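Local coordinates for protein D,D-dipeptidase/D,D-carboxypeptidase (Enterococcus faecalis, PDB 4MUQ) that probably cleaves D-Ala-D-Ala dipeptides and terminal D-alanine from peptidoglycan precursors as a zinc-dependent D,D-peptidase of vancomycin resistance, at residues E78-I83 / N104-Q109; G86-K89 / F95-K98; G73-E78 / A113-L118. All blocks are in the same frame, centred on the assembly; numbering follows the deposited sequence.

Contact 1 of 3, residues E78-I83 / N104-Q109; sequences EEQTAI and NHSEHQ. With ZN (zinc ion), chain B; LY0 ((2R)-3-[(R)-[(1R)-1-aminoethyl](hydroxy)phosphoryl]-2-methylpropanoic acid), chain C; 2D8 ((2R)-3-[(R)-[(1S)-1-aminoethyl](hydroxy)phosphoryl]-2-methylpropanoic acid), chain D.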
loop_
_atom_site.group_PDB
_atom_site.type_symbol
_atom_site.label_atom_id
_atom_site.label_comp_id
_atom_site.label_asym_id
_atom_site.label_seq_id
_atom_site.Cartn_x
_atom_site.Cartn_y
_atom_site.Cartn_z
ATOM N N GLU A 78 -14.422 13.507 -0.991
ATOM C CA GLU A 78 -14.927 14.593 -0.150
ATOM C C GLU A 78 -14.253 14.638 1.216
ATOM O O GLU A 78 -13.941 15.721 1.717
ATOM C CB GLU A 78 -16.462 14.576 -0.039
ATOM C CG GLU A 78 -17.073 13.480 0.852
ATOM C CD GLU A 78 -17.114 13.838 2.348
ATOM O OE1 GLU A 78 -17.396 12.924 3.151
ATOM O OE2 GLU A 78 -16.872 15.013 2.728
ATOM N N GLU A 79 -14.002 13.475 1.817
ATOM C CA GLU A 79 -13.304 13.416 3.100
ATOM C C GLU A 79 -11.888 13.973 2.999
ATOM O O GLU A 79 -11.428 14.748 3.850
ATOM C CB GLU A 79 -13.204 11.976 3.581
ATOM C CG GLU A 79 -14.497 11.346 4.013
ATOM C CD GLU A 79 -14.266 9.913 4.427
ATOM O OE1 GLU A 79 -14.675 9.003 3.681
ATOM O OE2 GLU A 79 -13.638 9.705 5.486
ATOM N N GLN A 80 -11.158 13.546 1.969
ATOM C CA GLN A 80 -9.786 14.000 1.817
ATOM C C GLN A 80 -9.727 15.515 1.578
ATOM O O GLN A 80 -8.840 16.216 2.093
ATOM C CB GLN A 80 -9.107 13.248 0.670
ATOM C CG GLN A 80 -7.628 13.567 0.512
ATOM C CD GLN A 80 -6.796 12.993 1.648
ATOM O OE1 GLN A 80 -7.233 12.077 2.353
ATOM N NE2 GLN A 80 -5.592 13.527 1.828
ATOM N N THR A 81 -10.686 16.014 0.810
ATOM C CA THR A 81 -10.783 17.442 0.527
ATOM C C THR A 81 -11.054 18.223 1.811
ATOM O O THR A 81 -10.408 19.256 2.085
ATOM C CB THR A 81 -11.889 17.715 -0.504
ATOM O OG1 THR A 81 -11.604 16.965 -1.701
ATOM C CG2 THR A 81 -11.959 19.176 -0.878
ATOM N N ALA A 82 -11.992 17.725 2.621
ATOM C CA ALA A 82 -12.295 18.370 3.905
ATOM C C ALA A 82 -11.081 18.372 4.832
ATOM O O ALA A 82 -10.819 19.367 5.517
ATOM C CB ALA A 82 -13.486 17.687 4.581
ATOM N N ILE A 83 -10.338 17.274 4.856
ATOM C CA ILE A 83 -9.170 17.214 5.732
ATOM C C ILE A 83 -8.137 18.228 5.265
ATOM O O ILE A 83 -7.590 18.979 6.075
ATOM C CB ILE A 83 -8.551 15.807 5.789
ATOM C CG1 ILE A 83 -9.490 14.854 6.524
ATOM C CG2 ILE A 83 -7.164 15.833 6.455
ATOM C CD1 ILE A 83 -9.138 13.393 6.291
ATOM N N ASN A 104 -7.266 13.270 -4.381
ATOM C CA ASN A 104 -6.938 12.407 -5.515
ATOM C C ASN A 104 -5.470 12.019 -5.600
ATOM O O ASN A 104 -5.055 11.423 -6.576
ATOM C CB ASN A 104 -7.479 12.936 -6.845
ATOM C CG ASN A 104 -8.950 12.647 -7.014
ATOM O OD1 ASN A 104 -9.501 11.757 -6.349
ATOM N ND2 ASN A 104 -9.590 13.392 -7.884
ATOM N N HIS A 105 -4.703 12.333 -4.562
ATOM C CA HIS A 105 -3.306 11.888 -4.489
ATOM C C HIS A 105 -3.042 11.179 -3.173
ATOM O O HIS A 105 -1.878 10.996 -2.785
ATOM C CB HIS A 105 -2.345 13.078 -4.629
ATOM C CG HIS A 105 -2.465 13.795 -5.935
ATOM N ND1 HIS A 105 -1.550 13.644 -6.955
ATOM C CD2 HIS A 105 -3.410 14.645 -6.404
ATOM C CE1 HIS A 105 -1.912 14.390 -7.984
ATOM N NE2 HIS A 105 -3.041 15.007 -7.674
ATOM N N SER A 106 -4.103 10.800 -2.459
ATOM C CA SER A 106 -3.972 10.106 -1.169
ATOM C C SER A 106 -4.165 8.603 -1.308
ATOM O O SER A 106 -5.132 8.144 -1.923
ATOM C CB SER A 106 -5.027 10.612 -0.191
ATOM O OG SER A 106 -5.027 9.833 1.005
ATOM N N GLU A 107 -3.244 7.830 -0.733
ATOM C CA GLU A 107 -3.414 6.384 -0.635
ATOM C C GLU A 107 -4.641 5.995 0.123
ATOM O O GLU A 107 -5.132 4.879 -0.034
ATOM C CB GLU A 107 -2.256 5.743 0.119
ATOM C CG GLU A 107 -0.930 5.903 -0.525
ATOM C CD GLU A 107 0.108 5.015 0.120
ATOM O OE1 GLU A 107 0.126 4.876 1.379
ATOM O OE2 GLU A 107 0.899 4.477 -0.653
ATOM N N HIS A 108 -5.148 6.882 0.978
ATOM C CA HIS A 108 -6.345 6.513 1.723
ATOM C C HIS A 108 -7.552 6.314 0.806
ATOM O O HIS A 108 -8.485 5.588 1.146
ATOM C CB HIS A 108 -6.662 7.518 2.837
ATOM C CG HIS A 108 -5.769 7.376 4.022
ATOM N ND1 HIS A 108 -6.052 6.525 5.072
ATOM C CD2 HIS A 108 -4.586 7.959 4.314
ATOM C CE1 HIS A 108 -5.082 6.601 5.964
ATOM N NE2 HIS A 108 -4.179 7.468 5.533
ATOM N N GLN A 109 -7.523 6.947 -0.364
ATOM C CA GLN A 109 -8.611 6.808 -1.326
ATOM C C GLN A 109 -8.583 5.469 -2.065
ATOM O O GLN A 109 -9.454 5.201 -2.870
ATOM C CB GLN A 109 -8.614 7.973 -2.328
ATOM C CG GLN A 109 -8.903 9.335 -1.677
ATOM C CD GLN A 109 -8.753 10.474 -2.650
ATOM O OE1 GLN A 109 -7.824 11.281 -2.527
ATOM N NE2 GLN A 109 -9.640 10.542 -3.639
HETATM ZN ZN ZN B . -2.575 8.120 6.578
HETATM P P LY0 C . -2.232 10.961 6.564
HETATM C C1 LY0 C . -3.731 13.060 7.069
HETATM N N1 LY0 C . -1.751 12.919 8.306
HETATM C C2 LY0 C . -2.815 12.126 7.833
HETATM C C4 LY0 C . -1.361 11.849 5.242
HETATM C C5 LY0 C . -1.332 11.127 3.930
HETATM C C6 LY0 C . -2.650 11.328 3.198
HETATM C C7 LY0 C . -0.149 11.639 3.128
HETATM O O31 LY0 C . -3.458 10.263 5.934
HETATM O O32 LY0 C . -1.383 9.834 7.238
HETATM O O61 LY0 C . -3.031 10.412 2.488
HETATM O O62 LY0 C . -3.244 12.386 3.316
HETATM C C4 2D8 D . -1.353 11.844 5.237
HETATM C C5 2D8 D . -1.331 11.124 3.926
HETATM C C6 2D8 D . -2.650 11.327 3.197
HETATM C C7 2D8 D . -0.148 11.638 3.126
HETATM N N1 2D8 D . -3.247 11.524 8.935
HETATM P P 2D8 D . -2.225 10.961 6.561
HETATM C C1 2D8 D . -3.718 13.060 7.101
HETATM C C2 2D8 D . -2.709 12.182 7.814
HETATM O O31 2D8 D . -3.466 10.280 5.940
HETATM O O32 2D8 D . -1.383 9.833 7.240
HETATM O O61 2D8 D . -3.032 10.412 2.487
HETATM O O62 2D8 D . -3.244 12.386 3.316
#
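One face of the Gln80 amide rests on Ser106, with Ser106 CB 3.5 Å from Gln80 CD and almost directly beneath it, while the imidazole of His108 meets Ser106 OG and the inhibitor's carboxylate atom O61 at its edge, in the ring plane. The loop 104-109 carries the Ser-x-His start of the SxHxxGxAxD zinc motif of M15B peptidases, here facing helix 77-91 in the Hedgehog/DD-peptidase fold. Two diastereomers of the phosphinate are modelled in nearly the same place, and the contact holds either one by its carboxylate. Gln80 NE2 donates to O62 of either inhibitor at 3.0 Å, and Ser106 OG lies 2.6 Å from O61 of either. The Gln80 chain leaves with CG anti to the backbone N (chi1 -175°) and bends at chi2, which swings the amide toward the pocket. Ala101 O also accepts from its NE2, and Arg75 NH2 donates to its OE1, so both ends of the buried amide are tied down and its rotation is fixed. His108 NE2 binds the zinc ion at 2.0 Å. On the other side of the ring, His108 ND1 is bonded to Gly73 O. Ser106 OG accepts from His108 N (3.0 Å), an ST turn linking carboxylate holder to metal ligand. Behind them Gln109 crosses Gln80 at about a right angle, and its OE1 takes Asn104 N in the carbonyl plane, on a lone pair, at 2.8 Å.

Contact 2 of 3, residues G86-K89 / F95-K98; sequences GSLK and FTRK. With PE3 (3,6,9,12,15,18,21,24,27,30,33,36,39-tridecaoxahentetracontane-1,41-diol), chain J; EDO (1,2-ethanediol), chain E.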
loop_
_atom_site.group_PDB
_atom_site.type_symbol
_atom_site.label_atom_id
_atom_site.label_comp_id
_atom_site.label_asym_id
_atom_site.label_seq_id
_atom_site.Cartn_x
_atom_site.Cartn_y
_atom_site.Cartn_z
ATOM N N GLY A 86 -9.436 21.806 5.850
ATOM C CA GLY A 86 -9.477 22.058 7.278
ATOM C C GLY A 86 -8.090 22.288 7.844
ATOM O O GLY A 86 -7.906 23.135 8.708
ATOM N N SER A 87 -7.113 21.550 7.325
ATOM C CA SER A 87 -5.743 21.706 7.777
ATOM C C SER A 87 -5.149 23.033 7.300
ATOM O O SER A 87 -4.357 23.647 8.008
ATOM C CB SER A 87 -4.913 20.517 7.306
ATOM O OG SER A 87 -3.587 20.586 7.814
ATOM N N LEU A 88 -5.541 23.485 6.110
ATOM C CA LEU A 88 -5.114 24.805 5.663
ATOM C C LEU A 88 -5.508 25.840 6.700
ATOM O O LEU A 88 -4.717 26.709 7.062
ATOM C CB LEU A 88 -5.740 25.173 4.313
ATOM C CG LEU A 88 -5.177 24.421 3.116
ATOM C CD1 LEU A 88 -5.916 24.861 1.855
ATOM C CD2 LEU A 88 -3.672 24.624 2.968
ATOM N N LYS A 89 -6.743 25.748 7.191
ATOM C CA LYS A 89 -7.249 26.705 8.161
ATOM C C LYS A 89 -6.629 26.541 9.542
ATOM O O LYS A 89 -6.252 27.532 10.177
ATOM C CB LYS A 89 -8.767 26.591 8.260
ATOM C CG LYS A 89 -9.381 27.635 9.158
ATOM C CD LYS A 89 -10.880 27.486 9.251
ATOM C CE LYS A 89 -11.451 28.561 10.162
ATOM N NZ LYS A 89 -11.227 29.937 9.641
ATOM N N PHE A 95 2.487 23.191 6.779
ATOM C CA PHE A 95 2.175 21.949 7.471
ATOM C C PHE A 95 1.302 21.048 6.610
ATOM O O PHE A 95 1.546 19.848 6.491
ATOM C CB PHE A 95 1.493 22.227 8.821
ATOM C CG PHE A 95 1.097 20.973 9.567
ATOM C CD1 PHE A 95 1.943 20.430 10.535
ATOM C CD2 PHE A 95 -0.108 20.334 9.298
ATOM C CE1 PHE A 95 1.588 19.261 11.198
ATOM C CE2 PHE A 95 -0.472 19.179 9.947
ATOM C CZ PHE A 95 0.377 18.640 10.906
ATOM N N THR A 96 0.256 21.630 6.036
ATOM C CA THR A 96 -0.680 20.852 5.241
ATOM C C THR A 96 -0.006 20.188 4.042
ATOM O O THR A 96 -0.242 19.018 3.774
ATOM C CB THR A 96 -1.828 21.733 4.788
ATOM O OG1 THR A 96 -2.448 22.302 5.948
ATOM C CG2 THR A 96 -2.856 20.933 4.003
ATOM N N ARG A 97 0.842 20.929 3.343
ATOM C CA ARG A 97 1.542 20.360 2.195
ATOM C C ARG A 97 2.421 19.175 2.587
ATOM O O ARG A 97 2.605 18.249 1.798
ATOM C CB ARG A 97 2.388 21.420 1.503
ATOM C CG ARG A 97 1.620 22.315 0.553
ATOM C CD ARG A 97 2.535 23.370 -0.058
ATOM N NE ARG A 97 3.658 22.791 -0.795
ATOM C CZ ARG A 97 4.883 22.624 -0.301
ATOM N NH1 ARG A 97 5.161 22.987 0.946
ATOM N NH2 ARG A 97 5.834 22.091 -1.055
ATOM N N LYS A 98 2.948 19.199 3.809
ATOM C CA LYS A 98 3.849 18.156 4.295
ATOM C C LYS A 98 3.153 16.949 4.915
ATOM O O LYS A 98 3.714 15.846 4.939
ATOM C CB LYS A 98 4.844 18.750 5.299
ATOM C CG LYS A 98 5.826 19.748 4.683
ATOM C CD LYS A 98 6.776 20.327 5.733
ATOM C CE LYS A 98 7.885 21.149 5.087
ATOM N NZ LYS A 98 8.868 20.256 4.411
HETATM O O40 PE3 J . 1.927 27.710 6.075
HETATM C C39 PE3 J . 2.832 28.368 6.968
HETATM C C38 PE3 J . 2.331 29.688 7.562
HETATM O O37 PE3 J . 1.126 29.692 8.373
HETATM C C36 PE3 J . 1.230 28.815 9.507
HETATM C C35 PE3 J . 0.099 28.841 10.556
HETATM O O34 PE3 J . -1.297 28.557 10.285
HETATM C C33 PE3 J . -1.931 29.514 9.432
HETATM C C32 PE3 J . -3.368 29.054 9.294
HETATM O O31 PE3 J . -3.921 29.033 10.620
HETATM C C1 EDO E . 8.851 16.954 1.826
HETATM O O1 EDO E . 8.269 18.235 1.552
HETATM C C2 EDO E . 8.234 16.394 3.105
HETATM O O2 EDO E . 8.705 17.065 4.288
#
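Ser87 OG donates a hydrogen bond to Thr96 OG1 at 2.8 Å, joining helix 77-91 to helix 93-99 where their backbones come nearest, the CA atoms of Ser87 and Thr96 lying 5.7 Å apart. The same serine oxygen sits in the plane of the Phe95 ring at its edge, 3.8 Å from Phe95 CD2. On the threonine, CG2 stands anti to the backbone N and OG1 anti to the carbonyl carbon (chi1 -57°), which presents the hydroxyl and the methyl together to the facing helix. Thr96 CG2 packs on Ser87 CB at 3.9 Å. Leu88 starts out pointing away from the partner helix, yet its CD2 branch, folded back beside CA while CD1 runs on extended, comes within 3.9 Å of Thr96 CB, the two side chains crossing at about a right angle.

Further bonds at the turn hold both hydroxyls. Thr96 OG1 is also bonded to Gly92 O, between the helices, and Ser87 OG to Asn91 ND2, at the end of the first helix. Ser87 additionally touches Val100 and Ile126, while Phe95 stacks on Tyr99 and meets Ile126, all three partners being members of the inhibitor pocket. With a serine facing a threonine, the helices come close at this point: two consecutive helices joined by a short turn at Gly92, backing one wall of the D,D-peptidase active site.

Contact 3 of 3, residues G73-E78 / A113-L118; sequences GYRSLE and AIDLGL. With ZN (zinc ion), chain B; 2D8 ((2R)-3-[(R)-[(1S)-1-aminoethyl](hydroxy)phosphoryl]-2-methylpropanoic acid), chain D; LY0 ((2R)-3-[(R)-[(1R)-1-aminoethyl](hydroxy)phosphoryl]-2-methylpropanoic acid), chain C.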
loop_
_atom_site.group_PDB
_atom_site.type_symbol
_atom_site.label_atom_id
_atom_site.label_comp_id
_atom_site.label_asym_id
_atom_site.label_seq_id
_atom_site.Cartn_x
_atom_site.Cartn_y
_atom_site.Cartn_z
ATOM N N GLY A 73 -8.949 4.743 7.711
ATOM C CA GLY A 73 -8.734 3.777 6.641
ATOM C C GLY A 73 -9.109 4.366 5.300
ATOM O O GLY A 73 -8.496 5.340 4.852
ATOM N N TYR A 74 -10.099 3.776 4.641
ATOM C CA TYR A 74 -10.584 4.349 3.390
ATOM C C TYR A 74 -11.116 5.756 3.630
ATOM O O TYR A 74 -11.860 5.989 4.585
ATOM C CB TYR A 74 -11.692 3.489 2.789
ATOM C CG TYR A 74 -12.296 4.133 1.566
ATOM C CD1 TYR A 74 -11.614 4.111 0.355
ATOM C CD2 TYR A 74 -13.502 4.802 1.631
ATOM C CE1 TYR A 74 -12.138 4.712 -0.775
ATOM C CE2 TYR A 74 -14.043 5.423 0.495
ATOM C CZ TYR A 74 -13.336 5.367 -0.688
ATOM O OH TYR A 74 -13.841 5.965 -1.821
ATOM N N ARG A 75 -10.735 6.684 2.751
ATOM C CA ARG A 75 -11.344 8.012 2.731
ATOM C C ARG A 75 -11.800 8.310 1.322
ATOM O O ARG A 75 -11.090 8.024 0.347
ATOM C CB ARG A 75 -10.364 9.084 3.220
ATOM C CG ARG A 75 -9.851 8.780 4.616
ATOM C CD ARG A 75 -9.260 9.970 5.339
ATOM N NE ARG A 75 -8.049 10.494 4.714
ATOM C CZ ARG A 75 -6.826 10.460 5.260
ATOM N NH1 ARG A 75 -6.590 9.878 6.430
ATOM N NH2 ARG A 75 -5.818 10.996 4.606
ATOM N N SER A 76 -12.998 8.859 1.221
ATOM C CA SER A 76 -13.543 9.309 -0.044
ATOM C C SER A 76 -12.898 10.625 -0.449
ATOM O O SER A 76 -12.214 11.274 0.340
ATOM C CB SER A 76 -15.030 9.546 0.102
ATOM O OG SER A 76 -15.271 10.602 1.024
ATOM N N LEU A 77 -13.170 11.043 -1.678
ATOM C CA LEU A 77 -12.645 12.310 -2.167
ATOM C C LEU A 77 -13.134 13.497 -1.332
ATOM O O LEU A 77 -12.353 14.393 -0.995
ATOM C CB LEU A 77 -13.057 12.501 -3.625
ATOM C CG LEU A 77 -12.666 13.851 -4.234
ATOM C CD1 LEU A 77 -11.156 14.020 -4.271
ATOM C CD2 LEU A 77 -13.254 13.976 -5.630
ATOM N N GLU A 78 -14.422 13.507 -0.991
ATOM C CA GLU A 78 -14.927 14.593 -0.150
ATOM C C GLU A 78 -14.253 14.638 1.216
ATOM O O GLU A 78 -13.941 15.721 1.717
ATOM C CB GLU A 78 -16.462 14.576 -0.039
ATOM C CG GLU A 78 -17.073 13.480 0.852
ATOM C CD GLU A 78 -17.114 13.838 2.348
ATOM O OE1 GLU A 78 -17.396 12.924 3.151
ATOM O OE2 GLU A 78 -16.872 15.013 2.728
ATOM N N ALA A 113 -4.561 1.834 2.578
ATOM C CA ALA A 113 -3.771 2.527 3.596
ATOM C C ALA A 113 -4.534 2.674 4.885
ATOM O O ALA A 113 -5.737 2.887 4.893
ATOM C CB ALA A 113 -3.334 3.894 3.089
ATOM N N ILE A 114 -3.800 2.579 5.981
ATOM C CA ILE A 114 -4.395 2.737 7.292
ATOM C C ILE A 114 -3.469 3.542 8.194
ATOM O O ILE A 114 -2.253 3.362 8.184
ATOM C CB ILE A 114 -4.763 1.365 7.904
ATOM C CG1 ILE A 114 -5.567 1.563 9.188
ATOM C CG2 ILE A 114 -3.530 0.494 8.126
ATOM C CD1 ILE A 114 -6.666 0.547 9.391
ATOM N N ASP A 115 -4.076 4.442 8.970
ATOM C CA ASP A 115 -3.383 5.147 10.038
ATOM C C ASP A 115 -3.717 4.438 11.337
ATOM O O ASP A 115 -4.893 4.209 11.638
ATOM C CB ASP A 115 -3.818 6.622 10.084
ATOM C CG ASP A 115 -3.412 7.395 8.833
ATOM O OD1 ASP A 115 -2.472 6.983 8.175
ATOM O OD2 ASP A 115 -4.023 8.410 8.441
ATOM N N LEU A 116 -2.685 4.100 12.107
ATOM C CA LEU A 116 -2.844 3.400 13.370
ATOM C C LEU A 116 -2.365 4.264 14.537
ATOM O O LEU A 116 -1.480 5.114 14.375
ATOM C CB LEU A 116 -2.031 2.105 13.357
ATOM C CG LEU A 116 -2.396 1.125 12.244
ATOM C CD1 LEU A 116 -1.414 -0.030 12.238
ATOM C CD2 LEU A 116 -3.815 0.607 12.429
ATOM N N GLY A 117 -2.937 4.043 15.711
ATOM C CA GLY A 117 -2.509 4.779 16.884
ATOM C C GLY A 117 -2.578 3.959 18.144
ATOM O O GLY A 117 -3.289 2.948 18.221
ATOM N N LEU A 118 -1.806 4.393 19.139
ATOM C CA LEU A 118 -1.898 3.865 20.491
ATOM C C LEU A 118 -3.303 4.086 21.031
ATOM O O LEU A 118 -3.884 5.157 20.840
ATOM C CB LEU A 118 -0.897 4.581 21.396
ATOM C CG LEU A 118 0.418 3.864 21.667
ATOM C CD1 LEU A 118 1.316 4.699 22.561
ATOM C CD2 LEU A 118 0.145 2.520 22.313
HETATM ZN ZN ZN B . -2.575 8.120 6.578
HETATM C C4 2D8 D . -1.353 11.844 5.237
HETATM C C5 2D8 D . -1.331 11.124 3.926
HETATM C C6 2D8 D . -2.650 11.327 3.197
HETATM C C7 2D8 D . -0.148 11.638 3.126
HETATM N N1 2D8 D . -3.247 11.524 8.935
HETATM P P 2D8 D . -2.225 10.961 6.561
HETATM C C1 2D8 D . -3.718 13.060 7.101
HETATM C C2 2D8 D . -2.709 12.182 7.814
HETATM O O31 2D8 D . -3.466 10.280 5.940
HETATM O O32 2D8 D . -1.383 9.833 7.240
HETATM O O61 2D8 D . -3.032 10.412 2.487
HETATM O O62 2D8 D . -3.244 12.386 3.316
HETATM P P LY0 C . -2.232 10.961 6.564
HETATM C C1 LY0 C . -3.731 13.060 7.069
HETATM N N1 LY0 C . -1.751 12.919 8.306
HETATM C C2 LY0 C . -2.815 12.126 7.833
HETATM C C4 LY0 C . -1.361 11.849 5.242
HETATM C C5 LY0 C . -1.332 11.127 3.930
HETATM C C6 LY0 C . -2.650 11.328 3.198
HETATM C C7 LY0 C . -0.149 11.639 3.128
HETATM O O31 LY0 C . -3.458 10.263 5.934
HETATM O O32 LY0 C . -1.383 9.834 7.238
HETATM O O61 LY0 C . -3.031 10.412 2.488
HETATM O O62 LY0 C . -3.244 12.386 3.316
#
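Arg75 and Asp115 both set out with CG beside the backbone N and anti to the carbonyl carbon (chi1 -57° and -65°); a further bend at chi3 turns the arginine's guanidinium to the zinc site, and Arg75 NH1 ends 3.6 Å from Asp115 OD2. This is the metal centre of the Hedgehog/DD-peptidase fold, where the aspartate closing the SxHxxGxAxD motif sits on strand 113-118 and the arginine on the loop leaving the neighbouring antiparallel strand 68-72. The two meet chiefly through what lies between them. Asp115 chelates zinc unevenly, with OD1 at 2.0 Å and OD2 at 2.4 Å, beside His108 and His168. Arg75 turns the edge of its guanidinium to the phosphinate and grips the single oxygen O31 with two donors, NH2 at 2.8 Å and the more bent bond from NH1 at 3.2 Å. Because O31 also binds zinc at 2.4 Å, metal and guanidinium share one anionic oxygen, consistent with stabilisation of the tetrahedral intermediate that phosphinates mimic. Ser72 OG steadies Arg75 NH1. Backbone bonds of Asp115 with Val71 and Ser72 hold the metal ligand against the strand from which the arginine's loop departs. At the root of that loop the strands part, and Gly73 CA makes a CA-H...O contact with Ala113 O at 3.6 Å.

Overall arrangement
The three contacts are nested along the chain: contact 2 lies inside the loop closed by contact 1, and that inside the one closed by contact 3. Helix 77-91 carries one side of contacts 1 and 2 and begins at the end of segment 73-78. Contacts 1 and 3 share Glu78, have centres about 9 Å apart and touch directly; they face the same zinc and inhibitor, one holding the carboxylate end and the other the phosphinate. Contact 2 is farther along the helix, about 13 Å from contact 1 and 17 Å from contact 3 between centres. Loop 73-76 and the helix after it thus connect the antiparallel sheet bearing the metal site with the helix pair beside the pocket.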